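Local structure of YfkN protein (Bacillus subtilis subsp. subtilis, 3GVE) at residues I66-V76 with N112-T121; P91-L99 with N321-T331. The protein belongs to the calcineurin-like phosphoesterase family of metal-dependent proteins and carries manganese and magnesium ions side by side in a shared site. All blocks are in the same frame, centred on the assembly; numbering follows the deposited sequence. Where two conformers were deposited one is given.

Contact 1: I66-V76 with N112-T121; sequences IQGNPLGEYAV and NYGLDFLDGT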
loop_
_atom_site.group_PDB
_atom_site.type_symbol
_atom_site.label_atom_id
_atom_site.label_comp_id
_atom_site.label_asym_id
_atom_site.label_seq_id
_atom_site.Cartn_x
_atom_site.Cartn_y
_atom_site.Cartn_z
ATOM N N ILE A 66 -13.035 4.332 4.463
ATOM C CA ILE A 66 -13.930 3.673 3.525
ATOM C C ILE A 66 -13.306 3.282 2.193
ATOM O O ILE A 66 -13.968 2.681 1.359
ATOM C CB ILE A 66 -15.187 4.542 3.260
ATOM C CG1 ILE A 66 -14.832 5.782 2.421
ATOM C CG2 ILE A 66 -15.871 4.904 4.574
ATOM C CD1 ILE A 66 -16.039 6.633 2.025
ATOM N N GLN A 67 -12.043 3.623 1.995
ATOM C CA GLN A 67 -11.359 3.400 0.724
ATOM C C GLN A 67 -10.005 2.756 0.951
ATOM O O GLN A 67 -9.355 3.009 1.943
ATOM C CB GLN A 67 -11.153 4.747 0.027
ATOM C CG GLN A 67 -10.623 4.641 -1.404
ATOM C CD GLN A 67 -9.106 4.454 -1.518
ATOM O OE1 GLN A 67 -8.611 3.993 -2.542
ATOM N NE2 GLN A 67 -8.387 4.833 -0.505
ATOM N N GLY A 68 -9.590 1.925 0.011
ATOM C CA GLY A 68 -8.228 1.424 -0.004
ATOM C C GLY A 68 -8.032 0.010 -0.514
ATOM O O GLY A 68 -6.969 -0.343 -0.976
ATOM N N ASN A 69 -9.070 -0.806 -0.407
ATOM C CA ASN A 69 -8.995 -2.202 -0.848
ATOM C C ASN A 69 -10.221 -2.596 -1.679
ATOM O O ASN A 69 -11.075 -1.778 -1.903
ATOM C CB ASN A 69 -8.704 -3.156 0.325
ATOM C CG ASN A 69 -9.884 -3.342 1.277
ATOM O OD1 ASN A 69 -9.738 -3.902 2.361
ATOM N ND2 ASN A 69 -11.041 -2.918 0.865
ATOM N N PRO A 70 -10.310 -3.840 -2.143
ATOM C CA PRO A 70 -11.455 -4.224 -2.980
ATOM C C PRO A 70 -12.817 -4.223 -2.272
ATOM O O PRO A 70 -13.810 -4.129 -2.949
ATOM C CB PRO A 70 -11.067 -5.625 -3.473
ATOM C CG PRO A 70 -9.587 -5.544 -3.564
ATOM C CD PRO A 70 -9.179 -4.769 -2.333
ATOM N N LEU A 71 -12.853 -4.297 -0.948
ATOM C CA LEU A 71 -14.122 -4.188 -0.232
ATOM C C LEU A 71 -14.691 -2.774 -0.371
ATOM O O LEU A 71 -15.869 -2.604 -0.601
ATOM C CB LEU A 71 -13.966 -4.591 1.239
ATOM C CG LEU A 71 -15.284 -4.597 2.016
ATOM C CD1 LEU A 71 -15.339 -5.734 3.034
ATOM C CD2 LEU A 71 -15.584 -3.254 2.659
ATOM N N GLY A 72 -13.829 -1.770 -0.276
ATOM C CA GLY A 72 -14.247 -0.400 -0.504
ATOM C C GLY A 72 -14.714 -0.187 -1.934
ATOM O O GLY A 72 -15.660 0.541 -2.178
ATOM N N GLU A 73 -14.025 -0.828 -2.877
ATOM C CA GLU A 73 -14.397 -0.780 -4.299
ATOM C C GLU A 73 -15.744 -1.453 -4.527
ATOM O O GLU A 73 -16.575 -0.964 -5.252
ATOM C CB GLU A 73 -13.382 -1.538 -5.149
ATOM C CG GLU A 73 -12.087 -0.874 -5.346
ATOM C CD GLU A 73 -11.072 -1.820 -6.009
ATOM O OE1 GLU A 73 -9.881 -1.544 -5.874
ATOM O OE2 GLU A 73 -11.461 -2.846 -6.631
ATOM N N TYR A 74 -15.940 -2.595 -3.888
ATOM C CA TYR A 74 -17.197 -3.306 -4.010
ATOM C C TYR A 74 -18.369 -2.396 -3.602
ATOM O O TYR A 74 -19.398 -2.344 -4.252
ATOM C CB TYR A 74 -17.183 -4.602 -3.171
ATOM C CG TYR A 74 -18.538 -5.271 -3.197
ATOM C CD1 TYR A 74 -18.895 -6.095 -4.249
ATOM C CD2 TYR A 74 -19.484 -5.013 -2.218
ATOM C CE1 TYR A 74 -20.125 -6.670 -4.309
ATOM C CE2 TYR A 74 -20.733 -5.589 -2.277
ATOM C CZ TYR A 74 -21.042 -6.418 -3.318
ATOM O OH TYR A 74 -22.287 -6.999 -3.393
ATOM N N ALA A 75 -18.202 -1.655 -2.513
ATOM C CA ALA A 75 -19.275 -0.822 -2.025
ATOM C C ALA A 75 -19.679 0.278 -3.007
ATOM O O ALA A 75 -20.842 0.470 -3.306
ATOM C CB ALA A 75 -18.935 -0.256 -0.685
ATOM N N VAL A 76 -18.676 0.975 -3.516
ATOM C CA VAL A 76 -18.957 2.041 -4.456
ATOM C C VAL A 76 -19.502 1.509 -5.792
ATOM O O VAL A 76 -20.363 2.120 -6.377
ATOM C CB VAL A 76 -17.748 3.013 -4.599
ATOM C CG1 VAL A 76 -16.622 2.408 -5.406
ATOM C CG2 VAL A 76 -18.185 4.333 -5.181
ATOM N N ASN A 112 -12.296 10.226 -2.508
ATOM C CA ASN A 112 -11.874 9.571 -3.754
ATOM C C ASN A 112 -13.041 9.153 -4.656
ATOM O O ASN A 112 -12.882 9.033 -5.850
ATOM C CB ASN A 112 -11.055 8.294 -3.478
ATOM C CG ASN A 112 -9.658 8.534 -2.903
ATOM O OD1 ASN A 112 -8.997 7.569 -2.595
ATOM N ND2 ASN A 112 -9.218 9.771 -2.774
ATOM N N TYR A 113 -14.205 8.914 -4.071
ATOM C CA TYR A 113 -15.358 8.425 -4.829
ATOM C C TYR A 113 -16.404 9.516 -5.062
ATOM O O TYR A 113 -17.514 9.235 -5.490
ATOM C CB TYR A 113 -15.971 7.219 -4.115
ATOM C CG TYR A 113 -15.049 6.018 -4.054
ATOM C CD1 TYR A 113 -14.221 5.711 -5.116
ATOM C CD2 TYR A 113 -15.016 5.199 -2.956
ATOM C CE1 TYR A 113 -13.381 4.633 -5.075
ATOM C CE2 TYR A 113 -14.167 4.099 -2.913
ATOM C CZ TYR A 113 -13.365 3.823 -3.981
ATOM O OH TYR A 113 -12.535 2.739 -3.935
ATOM N N GLY A 114 -16.025 10.758 -4.787
ATOM C CA GLY A 114 -16.895 11.890 -5.052
ATOM C C GLY A 114 -17.690 12.350 -3.847
ATOM O O GLY A 114 -17.858 11.628 -2.897
ATOM N N LEU A 115 -18.191 13.571 -3.911
ATOM C CA LEU A 115 -18.905 14.191 -2.803
ATOM C C LEU A 115 -20.257 13.527 -2.508
ATOM O O LEU A 115 -20.646 13.427 -1.371
ATOM C CB LEU A 115 -19.101 15.687 -3.064
ATOM C CG LEU A 115 -17.818 16.543 -3.004
ATOM C CD1 LEU A 115 -18.050 17.931 -3.606
ATOM C CD2 LEU A 115 -17.313 16.693 -1.562
ATOM N N ASP A 116 -20.963 13.086 -3.541
ATOM C CA ASP A 116 -22.286 12.512 -3.314
ATOM C C ASP A 116 -22.195 11.181 -2.566
ATOM O O ASP A 116 -22.935 10.950 -1.636
ATOM C CB ASP A 116 -23.065 12.332 -4.621
ATOM C CG ASP A 116 -23.486 13.648 -5.252
ATOM O OD1 ASP A 116 -23.495 14.687 -4.582
ATOM O OD2 ASP A 116 -23.812 13.608 -6.441
ATOM N N PHE A 117 -21.259 10.326 -2.978
ATOM C CA PHE A 117 -21.071 9.046 -2.322
ATOM C C PHE A 117 -20.659 9.245 -0.872
ATOM O O PHE A 117 -21.124 8.553 -0.000
ATOM C CB PHE A 117 -20.055 8.193 -3.070
ATOM C CG PHE A 117 -19.890 6.817 -2.495
ATOM C CD1 PHE A 117 -20.847 5.833 -2.713
ATOM C CD2 PHE A 117 -18.789 6.505 -1.729
ATOM C CE1 PHE A 117 -20.692 4.564 -2.189
ATOM C CE2 PHE A 117 -18.641 5.238 -1.224
ATOM C CZ PHE A 117 -19.594 4.269 -1.455
ATOM N N LEU A 118 -19.821 10.236 -0.618
ATOM C CA LEU A 118 -19.412 10.520 0.745
ATOM C C LEU A 118 -20.600 10.979 1.601
ATOM O O LEU A 118 -20.751 10.557 2.723
ATOM C CB LEU A 118 -18.281 11.563 0.774
ATOM C CG LEU A 118 -17.737 11.923 2.160
ATOM C CD1 LEU A 118 -17.334 10.663 2.926
ATOM C CD2 LEU A 118 -16.552 12.883 2.035
ATOM N N ASP A 119 -21.424 11.872 1.056
ATOM C CA ASP A 119 -22.620 12.318 1.764
ATOM C C ASP A 119 -23.511 11.110 2.071
ATOM O O ASP A 119 -24.023 10.991 3.156
ATOM C CB ASP A 119 -23.413 13.347 0.951
ATOM C CG ASP A 119 -22.796 14.743 0.979
ATOM O OD1 ASP A 119 -22.036 15.088 1.895
ATOM O OD2 ASP A 119 -23.110 15.497 0.052
ATOM N N GLY A 120 -23.677 10.223 1.107
ATOM C CA GLY A 120 -24.508 9.046 1.301
ATOM C C GLY A 120 -23.946 8.131 2.369
ATOM O O GLY A 120 -24.664 7.580 3.166
ATOM N N THR A 121 -22.628 7.987 2.375
ATOM C CA THR A 121 -21.930 7.148 3.361
ATOM C C THR A 121 -22.171 7.657 4.778
ATOM O O THR A 121 -22.469 6.896 5.667
ATOM C CB THR A 121 -20.412 7.094 3.060
ATOM O OG1 THR A 121 -20.201 6.400 1.838
ATOM C CG2 THR A 121 -19.648 6.367 4.163
HETATM O O HOH W 1 -10.157 3.325 -5.046
HETATM O O HOH W 2 -11.497 1.103 -1.898
#
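The phenol oxygen of Y113 meets the loop before helix 70-85 through two waters. Water 2, in the plane of the Y113 ring at its edge, is 2.8 Å from Y113 OH; it accepts from G68 N and donates to N69 O, so three groups hold it. Water 1 sits 2.7 Å from Y113 OH and donates to Q67 OE1, a second tie to that loop. Q67, bent at chi2 (-82°), crosses Y113 at about a right angle and brings CG to 3.7 Å from Y113 OH. Its amide also crosses that of N112, the planes 69° apart, with Q67 CD 3.3 Å from N112 OD1; no hydrogen bond joins the two amides, and N112 OD1 accepts instead from H109.

The contact lies beside the metal centre of the calcineurin-like phosphoesterase fold, the Q67 side chain about 7 Å from the manganese ion: 66-76 follows the metal ligand D64, 112-121 comes after the ligand N108, and Q67 O is hydrogen-bonded to ND1 of H21, a ligand of that ion.

Farther along helix 70-85, V76 sets one methyl over a face of each of two rings. CG1 sits over the centre of the Y113 ring, 3.8 Å from its centroid; with chi1 of 74° setting CG1 between the backbone N and the carbonyl carbon, CG2 falls anti to the N and lies 3.8 Å from the centroid of the F117 ring. Both are CH-pi contacts almost along the ring normals. T121 OG1 lies over the other face of F117, offset toward the rim, and bonds F117 O at 3.0 Å from above the carbonyl plane; T121 N reaches that oxygen from the opposite face. I66 and T121 meet tip to tip, CG2 to CG2, and I66 CD1 packs against L118 CD1.

Contact 2: P91-L99 with N321-T331; sequences PIISVMNAL and NETVTNTIQQT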
loop_
_atom_site.group_PDB
_atom_site.type_symbol
_atom_site.label_atom_id
_atom_site.label_comp_id
_atom_site.label_asym_id
_atom_site.label_seq_id
_atom_site.Cartn_x
_atom_site.Cartn_y
_atom_site.Cartn_z
ATOM N N PRO A 91 -21.551 -0.717 4.015
ATOM C CA PRO A 91 -21.176 -1.875 4.844
ATOM C C PRO A 91 -20.064 -1.580 5.860
ATOM O O PRO A 91 -20.088 -2.128 6.936
ATOM C CB PRO A 91 -20.723 -2.905 3.807
ATOM C CG PRO A 91 -21.540 -2.594 2.637
ATOM C CD PRO A 91 -21.604 -1.088 2.591
ATOM N N ILE A 92 -19.118 -0.712 5.523
ATOM C CA ILE A 92 -18.093 -0.338 6.493
ATOM C C ILE A 92 -18.719 0.432 7.673
ATOM O O ILE A 92 -18.416 0.184 8.832
ATOM C CB ILE A 92 -16.963 0.457 5.832
ATOM C CG1 ILE A 92 -16.155 -0.483 4.931
ATOM C CG2 ILE A 92 -16.083 1.121 6.891
ATOM C CD1 ILE A 92 -15.121 0.221 4.082
ATOM N N ILE A 93 -19.606 1.359 7.350
ATOM C CA ILE A 93 -20.352 2.088 8.366
ATOM C C ILE A 93 -21.213 1.150 9.233
ATOM O O ILE A 93 -21.313 1.350 10.425
ATOM C CB ILE A 93 -21.188 3.233 7.741
ATOM C CG1 ILE A 93 -20.259 4.258 7.046
ATOM C CG2 ILE A 93 -22.085 3.917 8.801
ATOM C CD1 ILE A 93 -19.225 4.935 7.989
ATOM N N SER A 94 -21.806 0.116 8.639
ATOM C CA SER A 94 -22.519 -0.906 9.470
ATOM C C SER A 94 -21.635 -1.524 10.509
ATOM O O SER A 94 -22.097 -1.771 11.625
ATOM C CB SER A 94 -23.113 -1.997 8.611
ATOM O OG SER A 94 -23.981 -1.472 7.621
ATOM N N VAL A 95 -20.376 -1.789 10.165
ATOM C CA VAL A 95 -19.437 -2.324 11.171
ATOM C C VAL A 95 -19.187 -1.323 12.307
ATOM O O VAL A 95 -19.191 -1.637 13.484
ATOM C CB VAL A 95 -18.081 -2.737 10.526
ATOM C CG1 VAL A 95 -17.087 -3.143 11.553
ATOM C CG2 VAL A 95 -18.324 -3.928 9.546
HETATM N N MSE A 96 -18.965 -0.067 11.926
HETATM C CA MSE A 96 -18.715 1.013 12.895
HETATM C C MSE A 96 -19.917 1.227 13.843
HETATM O O MSE A 96 -19.766 1.481 15.010
HETATM C CB MSE A 96 -18.364 2.341 12.191
HETATM C CG MSE A 96 -17.287 2.243 11.095
HETATM SE SE MSE A 96 -15.644 1.295 11.570
HETATM C CE MSE A 96 -14.624 2.797 12.324
ATOM N N ASN A 97 -21.115 1.060 13.298
ATOM C CA ASN A 97 -22.368 1.187 14.013
ATOM C C ASN A 97 -22.443 0.028 15.029
ATOM O O ASN A 97 -22.785 0.189 16.187
ATOM C CB ASN A 97 -23.575 1.145 13.078
ATOM C CG ASN A 97 -23.798 2.483 12.340
ATOM O OD1 ASN A 97 -23.214 3.515 12.690
ATOM N ND2 ASN A 97 -24.665 2.445 11.363
ATOM N N ALA A 98 -22.092 -1.163 14.553
ATOM C CA ALA A 98 -22.146 -2.366 15.385
ATOM C C ALA A 98 -21.151 -2.300 16.540
ATOM O O ALA A 98 -21.415 -2.809 17.604
ATOM C CB ALA A 98 -21.925 -3.618 14.544
ATOM N N LEU A 99 -20.007 -1.666 16.315
ATOM C CA LEU A 99 -18.980 -1.469 17.349
ATOM C C LEU A 99 -19.268 -0.244 18.226
ATOM O O LEU A 99 -18.523 0.063 19.144
ATOM C CB LEU A 99 -17.600 -1.320 16.707
ATOM C CG LEU A 99 -17.004 -2.562 16.043
ATOM C CD1 LEU A 99 -15.684 -2.251 15.362
ATOM C CD2 LEU A 99 -16.814 -3.662 17.091
ATOM N N ASN A 321 -12.867 -10.756 16.023
ATOM C CA ASN A 321 -14.007 -10.281 16.801
ATOM C C ASN A 321 -15.294 -10.693 16.085
ATOM O O ASN A 321 -15.488 -10.417 14.887
ATOM C CB ASN A 321 -13.981 -8.748 16.847
ATOM C CG ASN A 321 -15.154 -8.162 17.606
ATOM O OD1 ASN A 321 -16.187 -7.841 17.029
ATOM N ND2 ASN A 321 -14.967 -8.033 18.906
ATOM N N GLU A 322 -16.199 -11.341 16.798
ATOM C CA GLU A 322 -17.436 -11.822 16.185
ATOM C C GLU A 322 -18.376 -10.719 15.684
ATOM O O GLU A 322 -19.083 -10.937 14.730
ATOM C CB GLU A 322 -18.201 -12.764 17.131
ATOM C CG GLU A 322 -17.439 -14.018 17.494
ATOM C CD GLU A 322 -18.202 -14.929 18.448
ATOM O OE1 GLU A 322 -19.339 -14.601 18.832
ATOM O OE2 GLU A 322 -17.637 -15.986 18.795
ATOM N N THR A 323 -18.390 -9.555 16.332
ATOM C CA THR A 323 -19.334 -8.541 15.934
ATOM C C THR A 323 -18.912 -8.028 14.537
ATOM O O THR A 323 -19.748 -7.765 13.682
ATOM C CB THR A 323 -19.390 -7.386 16.941
ATOM O OG1 THR A 323 -19.881 -7.883 18.192
ATOM C CG2 THR A 323 -20.288 -6.183 16.500
ATOM N N VAL A 324 -17.606 -7.873 14.343
ATOM C CA VAL A 324 -17.098 -7.449 13.044
ATOM C C VAL A 324 -17.390 -8.496 11.985
ATOM O O VAL A 324 -17.947 -8.185 10.965
ATOM C CB VAL A 324 -15.588 -7.129 13.077
ATOM C CG1 VAL A 324 -15.096 -6.803 11.671
ATOM C CG2 VAL A 324 -15.340 -5.939 14.024
ATOM N N THR A 325 -17.013 -9.742 12.255
ATOM C CA THR A 325 -17.194 -10.805 11.285
ATOM C C THR A 325 -18.651 -10.976 10.898
ATOM O O THR A 325 -18.963 -11.045 9.732
ATOM C CB THR A 325 -16.613 -12.146 11.783
ATOM O OG1 THR A 325 -15.232 -11.970 12.075
ATOM C CG2 THR A 325 -16.746 -13.219 10.729
ATOM N N ASN A 326 -19.532 -11.037 11.890
ATOM C CA ASN A 326 -20.945 -11.241 11.617
ATOM C C ASN A 326 -21.537 -10.099 10.787
ATOM O O ASN A 326 -22.336 -10.304 9.902
ATOM C CB ASN A 326 -21.740 -11.397 12.922
ATOM C CG ASN A 326 -21.528 -12.748 13.591
ATOM O OD1 ASN A 326 -20.949 -13.646 13.013
ATOM N ND2 ASN A 326 -21.984 -12.873 14.818
ATOM N N THR A 327 -21.120 -8.883 11.094
ATOM C CA THR A 327 -21.668 -7.719 10.434
ATOM C C THR A 327 -21.219 -7.618 8.976
ATOM O O THR A 327 -22.005 -7.347 8.110
ATOM C CB THR A 327 -21.302 -6.442 11.215
ATOM O OG1 THR A 327 -21.778 -6.575 12.555
ATOM C CG2 THR A 327 -21.960 -5.227 10.602
ATOM N N ILE A 328 -19.945 -7.870 8.729
ATOM C CA ILE A 328 -19.371 -7.681 7.399
ATOM C C ILE A 328 -19.359 -8.928 6.505
ATOM O O ILE A 328 -19.083 -8.826 5.353
ATOM C CB ILE A 328 -17.915 -7.132 7.514
ATOM C CG1 ILE A 328 -17.502 -6.409 6.228
ATOM C CG2 ILE A 328 -16.941 -8.262 7.871
ATOM C CD1 ILE A 328 -18.295 -5.128 5.954
ATOM N N GLN A 329 -19.654 -10.094 7.060
ATOM C CA GLN A 329 -19.484 -11.362 6.344
ATOM C C GLN A 329 -20.057 -11.391 4.927
ATOM O O GLN A 329 -19.370 -11.768 3.999
ATOM C CB GLN A 329 -20.082 -12.519 7.146
ATOM C CG GLN A 329 -19.952 -13.839 6.448
ATOM C CD GLN A 329 -20.053 -14.967 7.417
ATOM O OE1 GLN A 329 -19.195 -15.159 8.239
ATOM N NE2 GLN A 329 -21.134 -15.711 7.331
ATOM N N GLN A 330 -21.313 -10.997 4.775
ATOM C CA GLN A 330 -21.955 -11.063 3.454
ATOM C C GLN A 330 -21.228 -10.161 2.459
ATOM O O GLN A 330 -20.977 -10.538 1.347
ATOM C CB GLN A 330 -23.442 -10.707 3.508
ATOM C CG GLN A 330 -24.180 -11.054 2.204
ATOM C CD GLN A 330 -23.925 -12.500 1.770
ATOM O OE1 GLN A 330 -24.252 -13.427 2.494
ATOM N NE2 GLN A 330 -23.297 -12.683 0.610
ATOM N N THR A 331 -20.896 -8.958 2.898
ATOM C CA THR A 331 -20.161 -8.023 2.047
ATOM C C THR A 331 -18.781 -8.569 1.681
ATOM O O THR A 331 -18.336 -8.457 0.566
ATOM C CB THR A 331 -19.986 -6.663 2.748
ATOM O OG1 THR A 331 -21.269 -6.119 3.054
ATOM C CG2 THR A 331 -19.223 -5.686 1.851
HETATM O O HOH W 3 -21.328 -4.746 6.759
#
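Two helices, 91-98 and the start of the C-terminal helix 322-340, pack nearly antiparallel at 160°, their axes 9.0 Å apart at closest approach. No direct hydrogen bond crosses between them. V95 works at the middle of the interface: its CG2 methyl presses on I328 CD1 at 3.8 Å, while CG1, anti to the backbone N (chi1 174°), turns to the methyls of V324. L99 continues this apolar row, with CD1 3.9 Å from V324 CG2.

On the more exposed flank, threonines take over. T327 lays CG2 against S94 O at 3.6 Å, and its hydroxyl donates back to T323 O at 2.6 Å, which spends the hydroxyl's proton inside its own helix. The A98 methyl rests against both T323 CG2 and T327 OG1. At the far end T331 crosses P91 at about a right angle, OG1 3.3 Å from P91 CB, and water 3 donates to both P91 O and T327 O, bridging the two backbones. N321 caps the later helix: its OD1 accepts from V324 N at 3.0 Å, in the carbonyl plane and on a lone pair, and more weakly from T323 N.

Helix 40-53 borders the N321 end, where A41 and A44 touch V324, and helix 70-85 borders the other through L71, which meets I92, I328 and T331.

Overall arrangement
Read from the N terminus, the chain enters contact 1 at 66-76, runs on along helix 70-85 and, after a short connection, passes into helix 91-98, the first half of contact 2. It then reaches 112-121, closing contact 1 over a loop of 35 residues. Contact 2, whose segments have 221 residues between them, closes only when 321-331 arrives near the C terminus. The segments alternate, so the two contacts cross rather than nest. Their centres are 16 Å apart and they touch: T121 packs on I93, I66 on I92, and L71 on both I92 and I328. Together they tie the chain just after the ligand D64, through helices 70-85 and 91-98, to the C-terminal helix.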